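Long-range contact in variant surface glycoprotein MITat 1.13 (Trypanosoma brucei, PDB 6Z8H), which probably forms part of the dense surface coat through which the parasite evades host immunity by switching between antigenically distinct variants: residues T347-A352 against G372-R377. Residues are numbered along the deposited sequence; the frame is centred on the assembly and turned at random.
Sequences TRIPKA and GDAIAR
A374 presents its methyl to strand 348-351, where it receives I349 and the CD side of the P350 ring. I349 CD1 lies 3.8 Å from A374 CB, brought there by a chi1 of 56° that tucks CG1 between the two backbone branches at CA and swings CD1 toward the helix. P350 adds its ring, with CD 4.0 Å from the same A374 CB. A second apolar patch forms where P350 CB and CG meet R377, P350 CB resting 3.9 Å from R377 CB, so the proline spans one helical turn and runs alongside the aliphatic stem of R377 in the opposite direction. The CA atoms of P350 and A374 are 5.2 Å apart, consistent with a close approach at the small A374 side chain.

The polar part begins with R377, whose chain is extended from CG to NE. R377 NE donates to D373 OD1 at 3.0 Å, a salt bridge within the helix: OD1 lies in the guanidinium plane, at its edge, yet the bond reaches OD1 from 49° above the carboxylate plane. A352 lies over one face of the guanidinium, displaced toward its rim, with CB 3.3 Å from R377 NH2. The cation is shared further, since R377 NH1 pairs with E357 and with E311 of the second subunit.

Water supplies the polar link between the segments: it accepts from A352 N and donates to D373 OD2, the latter at 2.8 Å. D373 thus binds the arginine directly and, through the water, the backbone N of A352, just past the strand.

With a 91° angle between axes 7.3 Å apart, this is a β-hairpin strand, paired antiparallel with 358-361, crossing helix 368-383. Helix 34-75 touches both elements, so the arrangement joins hairpin and helix beside the long helices of the elongated VSG dimer, with the charged end at the subunit interface.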
loop_
_atom_site.group_PDB
_atom_site.type_symbol
_atom_site.label_atom_id
_atom_site.label_comp_id
_atom_site.label_asym_id
_atom_site.label_seq_id
_atom_site.Cartn_x
_atom_site.Cartn_y
_atom_site.Cartn_z
ATOM N N THR A 347 -19.930 -33.142 7.624
ATOM C CA THR A 347 -20.784 -33.101 8.801
ATOM C C THR A 347 -22.078 -32.352 8.484
ATOM O O THR A 347 -22.048 -31.239 7.963
ATOM C CB THR A 347 -20.048 -32.398 9.937
ATOM O OG1 THR A 347 -18.822 -33.076 10.221
ATOM C CG2 THR A 347 -20.888 -32.400 11.194
ATOM N N ARG A 348 -23.214 -32.974 8.788
ATOM C CA ARG A 348 -24.517 -32.375 8.529
ATOM C C ARG A 348 -24.891 -31.429 9.665
ATOM O O ARG A 348 -24.646 -31.715 10.843
ATOM C CB ARG A 348 -25.575 -33.469 8.348
ATOM C CG ARG A 348 -25.276 -34.399 7.177
ATOM C CD ARG A 348 -26.449 -35.320 6.849
ATOM N NE ARG A 348 -27.587 -34.573 6.315
ATOM C CZ ARG A 348 -27.699 -34.171 5.049
ATOM N NH1 ARG A 348 -26.748 -34.446 4.162
ATOM N NH2 ARG A 348 -28.769 -33.486 4.664
ATOM N N ILE A 349 -25.446 -30.282 9.293
ATOM C CA ILE A 349 -25.763 -29.194 10.219
ATOM C C ILE A 349 -27.113 -28.617 9.840
ATOM O O ILE A 349 -27.587 -28.805 8.713
ATOM C CB ILE A 349 -24.702 -28.079 10.190
ATOM C CG1 ILE A 349 -24.518 -27.535 8.771
ATOM C CG2 ILE A 349 -23.368 -28.610 10.731
ATOM C CD1 ILE A 349 -23.668 -26.268 8.705
ATOM N N PRO A 350 -27.766 -27.921 10.772
ATOM C CA PRO A 350 -29.067 -27.308 10.462
ATOM C C PRO A 350 -28.943 -26.194 9.432
ATOM O O PRO A 350 -27.958 -25.453 9.406
ATOM C CB PRO A 350 -29.542 -26.748 11.809
ATOM C CG PRO A 350 -28.685 -27.353 12.825
ATOM C CD PRO A 350 -27.383 -27.753 12.180
ATOM N N LYS A 351 -30.003 -26.039 8.629
ATOM C CA LYS A 351 -30.131 -24.998 7.611
ATOM C C LYS A 351 -31.508 -24.350 7.710
ATOM O O LYS A 351 -32.524 -25.052 7.782
ATOM C CB LYS A 351 -29.981 -25.622 6.217
ATOM C CG LYS A 351 -30.108 -24.637 5.071
ATOM C CD LYS A 351 -29.985 -25.305 3.703
ATOM C CE LYS A 351 -31.285 -25.940 3.241
ATOM N NZ LYS A 351 -31.226 -26.289 1.785
ATOM N N ALA A 352 -31.546 -23.018 7.685
ATOM C CA ALA A 352 -32.816 -22.303 7.680
ATOM C C ALA A 352 -33.574 -22.555 6.379
ATOM O O ALA A 352 -32.985 -22.748 5.313
ATOM C CB ALA A 352 -32.560 -20.801 7.849
ATOM N N GLY A 372 -22.516 -19.982 11.583
ATOM C CA GLY A 372 -23.001 -19.339 12.792
ATOM C C GLY A 372 -24.454 -19.647 13.086
ATOM O O GLY A 372 -24.816 -19.906 14.240
ATOM N N ASP A 373 -25.314 -19.549 12.060
ATOM C CA ASP A 373 -26.720 -19.908 12.222
ATOM C C ASP A 373 -26.841 -21.349 12.700
ATOM O O ASP A 373 -27.642 -21.662 13.590
ATOM C CB ASP A 373 -27.440 -19.743 10.880
ATOM C CG ASP A 373 -28.934 -19.727 11.001
ATOM O OD1 ASP A 373 -29.448 -19.627 12.125
ATOM O OD2 ASP A 373 -29.615 -19.764 9.956
ATOM N N ALA A 374 -26.048 -22.248 12.112
ATOM C CA ALA A 374 -26.096 -23.640 12.526
ATOM C C ALA A 374 -25.727 -23.787 13.996
ATOM O O ALA A 374 -26.346 -24.571 14.727
ATOM C CB ALA A 374 -25.174 -24.486 11.652
ATOM N N ILE A 375 -24.692 -23.074 14.441
ATOM C CA ILE A 375 -24.275 -23.175 15.837
ATOM C C ILE A 375 -25.414 -22.739 16.758
ATOM O O ILE A 375 -25.717 -23.390 17.761
ATOM C CB ILE A 375 -22.994 -22.345 16.061
ATOM C CG1 ILE A 375 -21.807 -22.973 15.322
ATOM C CG2 ILE A 375 -22.699 -22.190 17.540
ATOM C CD1 ILE A 375 -20.511 -22.204 15.435
ATOM N N ALA A 376 -26.041 -21.606 16.453
ATOM C CA ALA A 376 -27.154 -21.169 17.282
ATOM C C ALA A 376 -28.261 -22.215 17.308
ATOM O O ALA A 376 -28.848 -22.487 18.363
ATOM C CB ALA A 376 -27.668 -19.826 16.755
ATOM N N ARG A 377 -28.574 -22.798 16.150
ATOM C CA ARG A 377 -29.677 -23.751 16.058
ATOM C C ARG A 377 -29.345 -25.041 16.794
ATOM O O ARG A 377 -30.209 -25.623 17.468
ATOM C CB ARG A 377 -30.012 -24.002 14.585
ATOM C CG ARG A 377 -30.623 -22.787 13.884
ATOM C CD ARG A 377 -30.689 -22.915 12.343
ATOM N NE ARG A 377 -31.471 -21.816 11.788
ATOM C CZ ARG A 377 -32.767 -21.893 11.477
ATOM N NH1 ARG A 377 -33.436 -23.027 11.597
ATOM N NH2 ARG A 377 -33.407 -20.839 11.026
HETATM O O HOH W 1 -28.998 -21.399 7.747
#